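Local coordinates for protein diguanylate cyclase (Pseudomonas aeruginosa, PDB 5M3C) that combines a GGDEF domain and an EAL domain in one chain, with a calcium ion bound in each and guanosine-5'-triphosphate in the GGDEF domain, at residues A373-G378 and L383-E388; S356-L361 and S397-E402; F410-P415 and S423-P428. All coordinates share one frame; numbering follows the deposited sequence.

How the contacts relate
All three contacts gather round the large mixed sheet of the EAL part of the chain. Contacts 1 and 2 are buried, with centres about 11 Å apart. They touch through A387 of strand 384-387, which meets I358 and L399. Along the chain, the two segments of contact 1 fall between those of contact 2. Contact 3 is partly buried, and its centre is about 23 Å from that of contact 1 and about 21 Å from that of contact 2. It ties strand 406-417 to the helix that follows it. The chemistry differs: contact 1 has one backbone hydrogen bond, contact 2 is wholly apolar, and contact 3 places a phenyl ring against a leucine and a serine.

Contact 1. Residues A373-G378 and L383-E388; sequences AIIALG and LTVIAE
I375 and G378 of helix 365-380 meet V385 of strand 384-387 and L383 just before it. The helix and strand complete a beta-alpha-beta crossover of the EAL barrel. The unit runs from strand 350-353 through the helix to its parallel neighbour 384-387. I374 packs on L351 of strand 350-353 and on F357. Its backbone O accepts from G378 N, a regular helical bond. I375 follows and makes the side-chain contact. Its CG1 is 4.3 Å from V385 CG2. V385 presents that methyl because CG2 lies anti to the backbone N, while CG1 sits at chi1 53°. I375 also packs on C404, so it joins the helix to the loop before strand 406-417. A376 and L377 face the second subunit instead: A376 lies on S380 and L377 on L340 of that other chain. G378 ends the segment and carries no side chain. The chain then returns closely, and G378 CA is 4.9 Å from L383 CA. V385 CB is likewise 4.9 Å from G378 CA. Four residues, the first two still helical, separate the segments. One hydrogen bond closes the turn: L383 N donates to G378 O over 2.8 Å, with an N-H...O angle of 156°. The same oxygen, G378 O, has L383 CB beside it at 3.6 Å.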
ATOM      1  N   ALA B 373      13.190  -5.260 -18.931  1.00 62.02           N
ATOM      2  CA  ALA B 373      12.874  -6.119 -17.795  1.00 62.34           C
ATOM      3  C   ALA B 373      11.420  -6.580 -17.823  1.00 62.38           C
ATOM      4  O   ALA B 373      11.131  -7.764 -17.661  1.00 62.98           O
ATOM      5  CB  ALA B 373      13.163  -5.388 -16.495  1.00 62.48           C
ATOM      6  N   ILE B 374      10.511  -5.635 -18.027  1.00 62.27           N
ATOM      7  CA  ILE B 374       9.083  -5.925 -18.052  1.00 62.32           C
ATOM      8  C   ILE B 374       8.730  -6.942 -19.133  1.00 63.27           C
ATOM      9  O   ILE B 374       7.897  -7.818 -18.912  1.00 63.25           O
ATOM     10  CB  ILE B 374       8.260  -4.648 -18.295  1.00 61.93           C
ATOM     11  CG1 ILE B 374       8.433  -3.676 -17.129  1.00 62.13           C
ATOM     12  CG2 ILE B 374       6.790  -4.987 -18.470  1.00 61.55           C
ATOM     13  CD1 ILE B 374       7.771  -2.334 -17.354  1.00 62.82           C
ATOM     14  N   ILE B 375       9.353  -6.818 -20.300  1.00 64.75           N
ATOM     15  CA  ILE B 375       9.112  -7.756 -21.392  1.00 65.77           C
ATOM     16  C   ILE B 375       9.535  -9.156 -20.966  1.00 66.34           C
ATOM     17  O   ILE B 375       8.766 -10.114 -21.088  1.00 65.46           O
ATOM     18  CB  ILE B 375       9.866  -7.348 -22.675  1.00 65.99           C
ATOM     19  CG1 ILE B 375       9.279  -6.050 -23.243  1.00 65.53           C
ATOM     20  CG2 ILE B 375       9.790  -8.459 -23.716  1.00 65.44           C
ATOM     21  CD1 ILE B 375      10.152  -5.378 -24.280  1.00 65.22           C
ATOM     22  N   ALA B 376      10.758  -9.263 -20.452  1.00 68.08           N
ATOM     23  CA  ALA B 376      11.284 -10.535 -19.967  1.00 70.09           C
ATOM     24  C   ALA B 376      10.381 -11.107 -18.876  1.00 70.52           C
ATOM     25  O   ALA B 376      10.168 -12.319 -18.798  1.00 70.27           O
ATOM     26  CB  ALA B 376      12.701 -10.354 -19.440  1.00 70.29           C
ATOM     27  N   LEU B 377       9.848 -10.221 -18.041  1.00 71.10           N
ATOM     28  CA  LEU B 377       8.956 -10.615 -16.955  1.00 71.16           C
ATOM     29  C   LEU B 377       7.651 -11.175 -17.509  1.00 70.50           C
ATOM     30  O   LEU B 377       7.240 -12.278 -17.158  1.00 70.77           O
ATOM     31  CB  LEU B 377       8.664  -9.416 -16.051  1.00 71.35           C
ATOM     32  CG  LEU B 377       8.304  -9.734 -14.598  1.00 72.19           C
ATOM     33  CD1 LEU B 377       8.031  -8.452 -13.828  1.00 72.20           C
ATOM     34  CD2 LEU B 377       7.109 -10.669 -14.513  1.00 72.60           C
ATOM     35  N   GLY B 378       7.002 -10.407 -18.376  1.00 69.32           N
ATOM     36  CA  GLY B 378       5.753 -10.831 -18.991  1.00 69.02           C
ATOM     37  C   GLY B 378       5.908 -12.123 -19.767  1.00 68.62           C
ATOM     38  O   GLY B 378       5.083 -13.032 -19.642  1.00 66.39           O
ATOM     39  N   LEU B 383       2.550 -13.971 -20.396  1.00 76.18           N
ATOM     40  CA  LEU B 383       1.572 -12.892 -20.505  1.00 75.94           C
ATOM     41  C   LEU B 383       1.816 -12.061 -21.758  1.00 76.55           C
ATOM     42  O   LEU B 383       2.946 -11.647 -22.026  1.00 77.04           O
ATOM     43  CB  LEU B 383       1.634 -11.979 -19.275  1.00 75.21           C
ATOM     44  CG  LEU B 383       1.059 -12.527 -17.968  1.00 74.42           C
ATOM     45  CD1 LEU B 383       1.108 -11.461 -16.887  1.00 73.53           C
ATOM     46  CD2 LEU B 383      -0.368 -13.016 -18.163  1.00 74.66           C
ATOM     47  N   THR B 384       0.755 -11.810 -22.519  1.00 76.16           N
ATOM     48  CA  THR B 384       0.872 -10.988 -23.715  1.00 76.23           C
ATOM     49  C   THR B 384       1.275  -9.576 -23.312  1.00 75.11           C
ATOM     50  O   THR B 384       0.443  -8.782 -22.877  1.00 75.37           O
ATOM     51  CB  THR B 384      -0.447 -10.937 -24.508  1.00 76.71           C
ATOM     52  OG1 THR B 384      -0.848 -12.266 -24.868  1.00 77.82           O
ATOM     53  N   VAL B 385       2.562  -9.274 -23.438  1.00 74.41           N
ATOM     54  CA  VAL B 385       3.064  -7.941 -23.123  1.00 75.07           C
ATOM     55  C   VAL B 385       2.760  -6.977 -24.270  1.00 76.19           C
ATOM     56  O   VAL B 385       2.879  -7.336 -25.442  1.00 77.70           O
ATOM     57  CB  VAL B 385       4.580  -7.951 -22.825  1.00 74.65           C
ATOM     58  CG1 VAL B 385       5.356  -8.617 -23.955  1.00 75.56           C
ATOM     59  CG2 VAL B 385       5.086  -6.536 -22.584  1.00 73.74           C
ATOM     60  N   ILE B 386       2.357  -5.758 -23.926  1.00 76.32           N
ATOM     61  CA  ILE B 386       2.040  -4.745 -24.928  1.00 75.90           C
ATOM     62  C   ILE B 386       2.486  -3.360 -24.473  1.00 76.23           C
ATOM     63  O   ILE B 386       2.179  -2.925 -23.363  1.00 76.22           O
ATOM     64  CB  ILE B 386       0.531  -4.711 -25.248  1.00 75.98           C
ATOM     65  CG1 ILE B 386       0.236  -3.641 -26.303  1.00 76.24           C
ATOM     66  CG2 ILE B 386      -0.283  -4.452 -23.989  1.00 75.56           C
ATOM     67  CD1 ILE B 386      -1.185  -3.667 -26.823  1.00 76.42           C
ATOM     68  N   ALA B 387       3.221  -2.677 -25.343  1.00 76.50           N
ATOM     69  CA  ALA B 387       3.676  -1.321 -25.078  1.00 76.43           C
ATOM     70  C   ALA B 387       2.515  -0.355 -25.261  1.00 77.25           C
ATOM     71  O   ALA B 387       1.702  -0.523 -26.170  1.00 79.24           O
ATOM     72  CB  ALA B 387       4.813  -0.965 -26.023  1.00 76.43           C
ATOM     73  N   GLU B 388       2.430   0.654 -24.400  1.00 77.75           N
ATOM     74  CA  GLU B 388       1.377   1.659 -24.523  1.00 79.62           C
ATOM     75  C   GLU B 388       1.965   3.061 -24.623  1.00 78.59           C
ATOM     76  O   GLU B 388       2.967   3.376 -23.980  1.00 77.89           O
ATOM     77  CB  GLU B 388       0.401   1.574 -23.344  1.00 81.56           C
ATOM     78  CG  GLU B 388       0.734   2.489 -22.174  1.00 83.60           C
ATOM     79  CD  GLU B 388      -0.171   2.263 -20.975  1.00 85.70           C
ATOM     80  OE1 GLU B 388      -0.888   1.237 -20.948  1.00 85.86           O
ATOM     81  OE2 GLU B 388      -0.165   3.112 -20.058  1.00 86.74           O
TER

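Contact 2. Residues S356-L361 and S397-E402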
ATOM      1  N   SER B 356       5.319   5.892 -19.214  1.00 63.87           N
ATOM      2  CA  SER B 356       6.500   6.603 -18.730  1.00 64.03           C
ATOM      3  C   SER B 356       7.805   5.955 -19.203  1.00 63.56           C
ATOM      4  O   SER B 356       8.777   6.650 -19.506  1.00 62.54           O
ATOM      5  CB  SER B 356       6.480   6.686 -17.201  1.00 64.16           C
ATOM      6  OG  SER B 356       6.531   5.397 -16.612  1.00 64.60           O
ATOM      7  N   PHE B 357       7.821   4.627 -19.268  1.00 63.41           N
ATOM      8  CA  PHE B 357       9.027   3.894 -19.647  1.00 64.20           C
ATOM      9  C   PHE B 357       9.232   3.858 -21.155  1.00 64.23           C
ATOM     10  O   PHE B 357      10.357   3.750 -21.632  1.00 64.52           O
ATOM     11  CB  PHE B 357       8.970   2.461 -19.120  1.00 64.28           C
ATOM     12  CG  PHE B 357       8.721   2.369 -17.644  1.00 64.32           C
ATOM     13  CD1 PHE B 357       9.625   2.911 -16.744  1.00 64.40           C
ATOM     14  CD2 PHE B 357       7.589   1.740 -17.156  1.00 64.27           C
ATOM     15  CE1 PHE B 357       9.401   2.832 -15.383  1.00 63.98           C
ATOM     16  CE2 PHE B 357       7.358   1.655 -15.797  1.00 64.12           C
ATOM     17  CZ  PHE B 357       8.266   2.203 -14.909  1.00 64.50           C
ATOM     18  N   ILE B 358       8.139   3.936 -21.903  1.00 65.15           N
ATOM     19  CA  ILE B 358       8.203   3.820 -23.354  1.00 65.67           C
ATOM     20  C   ILE B 358       8.421   5.170 -24.036  1.00 66.13           C
ATOM     21  O   ILE B 358       8.891   5.226 -25.171  1.00 66.26           O
ATOM     22  CB  ILE B 358       6.934   3.143 -23.899  1.00 64.94           C
ATOM     23  CG1 ILE B 358       6.986   1.648 -23.585  1.00 64.94           C
ATOM     24  CG2 ILE B 358       6.807   3.349 -25.401  1.00 65.49           C
ATOM     25  CD1 ILE B 358       5.645   0.962 -23.675  1.00 65.72           C
ATOM     26  N   ARG B 359       8.097   6.254 -23.336  1.00 67.47           N
ATOM     27  CA  ARG B 359       8.251   7.595 -23.897  1.00 69.21           C
ATOM     28  C   ARG B 359       9.704   8.077 -23.871  1.00 71.60           C
ATOM     29  O   ARG B 359      10.036   9.086 -24.492  1.00 73.76           O
ATOM     30  CB  ARG B 359       7.349   8.593 -23.164  1.00 68.56           C
ATOM     31  CG  ARG B 359       5.907   8.597 -23.651  1.00 67.72           C
ATOM     32  N   GLY B 360      10.565   7.357 -23.158  1.00 73.00           N
ATOM     33  CA  GLY B 360      11.981   7.710 -23.086  1.00 74.10           C
ATOM     34  C   GLY B 360      12.833   6.937 -24.075  1.00 75.81           C
ATOM     35  O   GLY B 360      13.997   7.273 -24.307  1.00 76.85           O
ATOM     36  N   LEU B 361      12.249   5.898 -24.666  1.00 76.94           N
ATOM     37  CA  LEU B 361      12.973   5.033 -25.591  1.00 79.04           C
ATOM     38  C   LEU B 361      13.412   5.799 -26.840  1.00 81.57           C
ATOM     39  O   LEU B 361      12.649   6.596 -27.384  1.00 83.65           O
ATOM     40  CB  LEU B 361      12.104   3.840 -25.992  1.00 78.60           C
ATOM     41  CG  LEU B 361      11.610   2.948 -24.849  1.00 78.05           C
ATOM     42  CD1 LEU B 361      10.651   1.892 -25.375  1.00 78.19           C
ATOM     43  CD2 LEU B 361      12.773   2.296 -24.120  1.00 77.94           C
ATOM     44  N   SER B 397      10.981   1.075 -33.096  1.00 81.03           N
ATOM     45  CA  SER B 397      12.144   0.293 -33.503  1.00 82.73           C
ATOM     46  C   SER B 397      12.687  -0.475 -32.303  1.00 83.28           C
ATOM     47  O   SER B 397      12.723  -1.707 -32.307  1.00 84.16           O
ATOM     48  CB  SER B 397      13.233   1.201 -34.086  1.00 83.47           C
ATOM     49  OG  SER B 397      12.799   1.824 -35.284  1.00 83.31           O
ATOM     50  N   PHE B 398      13.092   0.262 -31.273  1.00 83.19           N
ATOM     51  CA  PHE B 398      13.613  -0.327 -30.042  1.00 83.85           C
ATOM     52  C   PHE B 398      12.767  -1.516 -29.602  1.00 84.58           C
ATOM     53  O   PHE B 398      13.267  -2.631 -29.454  1.00 86.99           O
ATOM     54  CB  PHE B 398      13.633   0.724 -28.928  1.00 83.97           C
ATOM     55  CG  PHE B 398      14.132   0.208 -27.606  1.00 83.91           C
ATOM     56  CD1 PHE B 398      13.335  -0.605 -26.814  1.00 83.29           C
ATOM     57  CD2 PHE B 398      15.396   0.549 -27.145  1.00 84.12           C
ATOM     58  CE1 PHE B 398      13.791  -1.072 -25.596  1.00 83.06           C
ATOM     59  CE2 PHE B 398      15.856   0.085 -25.928  1.00 83.14           C
ATOM     60  CZ  PHE B 398      15.054  -0.727 -25.152  1.00 83.02           C
ATOM     61  N   LEU B 399      11.479  -1.265 -29.402  1.00 83.83           N
ATOM     62  CA  LEU B 399      10.562  -2.282 -28.905  1.00 84.51           C
ATOM     63  C   LEU B 399      10.614  -3.567 -29.728  1.00 86.19           C
ATOM     64  O   LEU B 399      10.355  -4.652 -29.205  1.00 86.43           O
ATOM     65  CB  LEU B 399       9.132  -1.735 -28.874  1.00 84.49           C
ATOM     66  CG  LEU B 399       8.870  -0.662 -27.811  1.00 84.21           C
ATOM     67  CD1 LEU B 399       7.561   0.065 -28.077  1.00 83.21           C
ATOM     68  CD2 LEU B 399       8.874  -1.265 -26.415  1.00 83.46           C
ATOM     69  N   THR B 400      10.952  -3.451 -31.010  1.00 88.16           N
ATOM     70  CA  THR B 400      10.987  -4.616 -31.893  1.00 88.64           C
ATOM     71  C   THR B 400      12.277  -5.418 -31.726  1.00 88.16           C
ATOM     72  O   THR B 400      12.252  -6.650 -31.735  1.00 86.05           O
ATOM     73  CB  THR B 400      10.821  -4.214 -33.371  1.00 88.03           C
ATOM     74  OG1 THR B 400       9.733  -3.290 -33.498  1.00 87.25           O
ATOM     75  CG2 THR B 400      10.547  -5.442 -34.232  1.00 87.58           C
ATOM     76  N   HIS B 401      13.398  -4.719 -31.569  1.00 89.43           N
ATOM     77  CA  HIS B 401      14.688  -5.377 -31.365  1.00 90.60           C
ATOM     78  C   HIS B 401      14.775  -5.993 -29.970  1.00 89.52           C
ATOM     79  O   HIS B 401      15.648  -6.822 -29.708  1.00 90.31           O
ATOM     80  CB  HIS B 401      15.844  -4.387 -31.553  1.00 92.87           C
ATOM     81  CG  HIS B 401      15.915  -3.785 -32.924  1.00 95.10           C
ATOM     82  ND1 HIS B 401      16.311  -4.500 -34.033  1.00 96.21           N
ATOM     83  CD2 HIS B 401      15.658  -2.528 -33.359  1.00 95.51           C
ATOM     84  CE1 HIS B 401      16.285  -3.714 -35.094  1.00 95.80           C
ATOM     85  NE2 HIS B 401      15.892  -2.512 -34.713  1.00 95.02           N
ATOM     86  N   GLU B 402      13.875  -5.580 -29.080  1.00 86.86           N
ATOM     87  CA  GLU B 402      13.867  -6.065 -27.701  1.00 84.31           C
ATOM     88  C   GLU B 402      12.746  -7.073 -27.446  1.00 82.66           C
ATOM     89  O   GLU B 402      12.494  -7.457 -26.304  1.00 82.00           O
ATOM     90  CB  GLU B 402      13.749  -4.893 -26.726  1.00 83.76           C
ATOM     91  CG  GLU B 402      14.895  -3.898 -26.819  1.00 84.09           C
ATOM     92  CD  GLU B 402      16.239  -4.515 -26.479  1.00 83.64           C
ATOM     93  OE1 GLU B 402      17.276  -3.888 -26.783  1.00 82.80           O
ATOM     94  OE2 GLU B 402      16.259  -5.625 -25.904  1.00 84.07           O
TER
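Two elements beside strand 384-387 of the EAL barrel, the short, weakly bonded helix 355-358 with its following turn and helix 393-401, meet here through L361, F398, I358 and L399. A387 of that strand touches both I358 and L399. L361 is the central residue. Its two methyls divide the work. CD2 sits over one face of the F398 ring in a CH-pi contact, 3.9 Å from the ring centroid and 12° off the normal. L361 CD1 is 3.8 Å from L399 CD2 and also lies near F398 CD1. The L361 side chain crosses those of F398 and L399 at about a right angle. In F398, CG anti to the backbone N (chi1 179°) carries the ring toward L361, and chi2 -75° turns its face to it. The opposite face of the ring takes E402 CG, offset toward the rim, so the ring lies between an aliphatic carbon and a methyl. F398 also packs on A368 of helix 365-380. I358 adds a looser touch: its CG2 is 4.3 Å from L399 CD1. No hydrogen bond crosses the contact. The backbone bonds stay local instead; S397 O, for example, accepts from both T400 N and H401 N. The join therefore depends on the fit of methyl groups and one aromatic face, and is consistent with exclusion of water rather than directional bonding.

Contact 3. Residues F410-P415 and S423-P428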
ATOM      1  N   PHE B 410       0.234   6.849 -30.698  1.00 71.49           N
ATOM      2  CA  PHE B 410       0.149   7.805 -31.798  1.00 73.36           C
ATOM      3  C   PHE B 410       0.916   7.330 -33.032  1.00 74.91           C
ATOM      4  O   PHE B 410       0.453   7.506 -34.160  1.00 73.98           O
ATOM      5  CB  PHE B 410       0.678   9.173 -31.356  1.00 72.56           C
ATOM      6  N   VAL B 411       2.086   6.731 -32.816  1.00 77.22           N
ATOM      7  CA  VAL B 411       2.878   6.200 -33.923  1.00 78.21           C
ATOM      8  C   VAL B 411       1.994   5.345 -34.824  1.00 76.74           C
ATOM      9  O   VAL B 411       2.168   5.328 -36.043  1.00 76.02           O
ATOM     10  CB  VAL B 411       4.070   5.352 -33.432  1.00 80.32           C
ATOM     11  CG1 VAL B 411       3.580   4.079 -32.752  1.00 80.97           C
ATOM     12  CG2 VAL B 411       4.996   5.012 -34.592  1.00 80.23           C
ATOM     13  N   LEU B 412       1.050   4.633 -34.216  1.00 76.09           N
ATOM     14  CA  LEU B 412       0.067   3.878 -34.974  1.00 76.16           C
ATOM     15  C   LEU B 412      -1.046   4.845 -35.364  1.00 76.19           C
ATOM     16  O   LEU B 412      -1.231   5.151 -36.541  1.00 77.42           O
ATOM     17  CB  LEU B 412      -0.484   2.718 -34.141  1.00 76.14           C
ATOM     18  CG  LEU B 412      -0.772   1.412 -34.886  1.00 76.22           C
ATOM     19  CD1 LEU B 412      -1.495   0.444 -33.965  1.00 76.25           C
ATOM     20  CD2 LEU B 412      -1.586   1.652 -36.147  1.00 76.93           C
ATOM     21  N   SER B 413      -1.774   5.335 -34.364  1.00 75.97           N
ATOM     22  CA  SER B 413      -2.772   6.382 -34.571  1.00 74.82           C
ATOM     23  C   SER B 413      -3.378   6.813 -33.242  1.00 72.40           C
ATOM     24  O   SER B 413      -3.525   5.997 -32.329  1.00 69.34           O
ATOM     25  CB  SER B 413      -3.896   5.906 -35.494  1.00 75.59           C
ATOM     26  OG  SER B 413      -4.996   5.416 -34.743  1.00 75.15           O
ATOM     27  N   PRO B 414      -3.738   8.100 -33.132  1.00 70.61           N
ATOM     28  CA  PRO B 414      -4.436   8.563 -31.944  1.00 69.29           C
ATOM     29  C   PRO B 414      -5.843   7.980 -31.899  1.00 68.25           C
ATOM     30  O   PRO B 414      -6.314   7.437 -32.900  1.00 69.45           O
ATOM     31  CB  PRO B 414      -4.479  10.082 -32.130  1.00 69.30           C
ATOM     32  CG  PRO B 414      -4.426  10.285 -33.603  1.00 69.69           C
ATOM     33  CD  PRO B 414      -3.586   9.164 -34.142  1.00 70.32           C
ATOM     34  N   PRO B 415      -6.510   8.079 -30.743  1.00 66.36           N
ATOM     35  CA  PRO B 415      -7.873   7.572 -30.629  1.00 65.03           C
ATOM     36  C   PRO B 415      -8.793   8.213 -31.663  1.00 63.65           C
ATOM     37  O   PRO B 415      -8.814   9.438 -31.794  1.00 60.40           O
ATOM     38  CB  PRO B 415      -8.281   7.976 -29.209  1.00 65.31           C
ATOM     39  CG  PRO B 415      -6.996   8.137 -28.470  1.00 65.25           C
ATOM     40  CD  PRO B 415      -6.021   8.656 -29.480  1.00 65.64           C
ATOM     41  N   SER B 423     -13.566   3.179 -40.932  1.00 77.37           N
ATOM     42  CA  SER B 423     -13.119   3.524 -42.277  1.00 77.62           C
ATOM     43  C   SER B 423     -11.600   3.431 -42.444  1.00 76.97           C
ATOM     44  O   SER B 423     -11.111   3.281 -43.563  1.00 78.17           O
ATOM     45  CB  SER B 423     -13.604   4.930 -42.654  1.00 78.28           C
ATOM     46  OG  SER B 423     -12.743   5.540 -43.602  1.00 78.29           O
ATOM     47  N   LYS B 424     -10.853   3.513 -41.347  1.00 75.96           N
ATOM     48  CA  LYS B 424      -9.394   3.568 -41.444  1.00 76.58           C
ATOM     49  C   LYS B 424      -8.671   2.263 -41.094  1.00 76.73           C
ATOM     50  O   LYS B 424      -7.547   2.046 -41.548  1.00 77.68           O
ATOM     51  CB  LYS B 424      -8.835   4.712 -40.593  1.00 77.65           C
ATOM     52  CG  LYS B 424      -7.324   4.853 -40.701  1.00 79.22           C
ATOM     53  CD  LYS B 424      -6.889   6.304 -40.837  1.00 80.93           C
ATOM     54  CE  LYS B 424      -5.441   6.397 -41.299  1.00 81.79           C
ATOM     55  NZ  LYS B 424      -5.062   7.776 -41.723  1.00 82.05           N
ATOM     56  N   PHE B 425      -9.290   1.403 -40.289  1.00 75.59           N
ATOM     57  CA  PHE B 425      -8.630   0.151 -39.898  1.00 73.91           C
ATOM     58  C   PHE B 425      -9.472  -1.091 -40.140  1.00 74.32           C
ATOM     59  O   PHE B 425      -8.987  -2.211 -39.966  1.00 72.99           O
ATOM     60  CB  PHE B 425      -8.232   0.197 -38.422  1.00 72.80           C
ATOM     61  CG  PHE B 425      -7.300   1.317 -38.090  1.00 71.53           C
ATOM     62  CD1 PHE B 425      -5.932   1.147 -38.188  1.00 71.08           C
ATOM     63  CD2 PHE B 425      -7.794   2.546 -37.692  1.00 71.49           C
ATOM     64  CE1 PHE B 425      -5.068   2.181 -37.888  1.00 71.43           C
ATOM     65  CE2 PHE B 425      -6.938   3.586 -37.390  1.00 71.61           C
ATOM     66  CZ  PHE B 425      -5.573   3.404 -37.490  1.00 71.74           C
ATOM     67  N   LEU B 426     -10.725  -0.908 -40.543  1.00 75.54           N
ATOM     68  CA  LEU B 426     -11.641  -2.040 -40.621  1.00 76.65           C
ATOM     69  C   LEU B 426     -11.992  -2.463 -42.048  1.00 76.77           C
ATOM     70  O   LEU B 426     -12.360  -1.646 -42.898  1.00 76.63           O
ATOM     71  CB  LEU B 426     -12.901  -1.760 -39.800  1.00 76.77           C
ATOM     72  CG  LEU B 426     -12.616  -1.434 -38.327  1.00 77.27           C
ATOM     73  CD1 LEU B 426     -13.771  -1.882 -37.445  1.00 77.08           C
ATOM     74  CD2 LEU B 426     -11.320  -2.074 -37.845  1.00 77.16           C
ATOM     75  N   LYS B 427     -11.858  -3.765 -42.284  1.00 76.47           N
ATOM     76  CA  LYS B 427     -12.163  -4.376 -43.566  1.00 75.92           C
ATOM     77  C   LYS B 427     -13.463  -5.172 -43.463  1.00 77.25           C
ATOM     78  O   LYS B 427     -13.858  -5.579 -42.367  1.00 78.55           O
ATOM     79  CB  LYS B 427     -11.012  -5.288 -44.001  1.00 75.41           C
ATOM     80  CG  LYS B 427      -9.781  -4.550 -44.511  1.00 75.47           C
ATOM     81  CD  LYS B 427      -8.804  -4.212 -43.395  1.00 74.62           C
ATOM     82  N   PRO B 428     -14.128  -5.405 -44.609  1.00 77.55           N
ATOM     83  CA  PRO B 428     -15.458  -6.033 -44.669  1.00 76.96           C
ATOM     84  C   PRO B 428     -15.508  -7.456 -44.107  1.00 76.48           C
ATOM     85  O   PRO B 428     -14.497  -8.160 -44.105  1.00 75.95           O
ATOM     86  CB  PRO B 428     -15.783  -6.042 -46.170  1.00 76.56           C
ATOM     87  CG  PRO B 428     -14.841  -5.064 -46.792  1.00 76.91           C
ATOM     88  CD  PRO B 428     -13.605  -5.097 -45.950  1.00 76.78           C
TER
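F425 points its ring at L412 and S413, joining the end of helix 418-425 to the irregular part of strand 406-417. That strand lies beside strand 192-200 in the EAL-domain sheet. The ring meets both partners through CE1, CZ and CE2. S413 CB is 3.6 Å from F425 CZ. L412 reaches the CE1 side instead, with CD2 3.9 Å from F425 CE1. The leucine and phenylalanine side chains cross obliquely. F425 is aimed this way by chi1 -59°, which sets CG anti to its carbonyl carbon and beside the backbone N. One face of the ring has K424 CG, 3.5 Å above the plane and offset toward the rim. The ring also meets that of F421, with planes at about 35°, and packs on P197 of strand 192-200. L412 and S413 touch that strand too, on L199 and P197, and S413 O accepts from Q196 NE2. The loop and the helix end thus share a common neighbour. No hydrogen bond crosses the contact. The serine hydroxyl is used within its own segment: S413 OG donates to P414 O over 3.0 Å. The C=O...OG angle is 128°, a usual value for a carbonyl acceptor, with OG tilted out of the carbonyl plane. S413 OG is also 3.5 Å from F425 CZ.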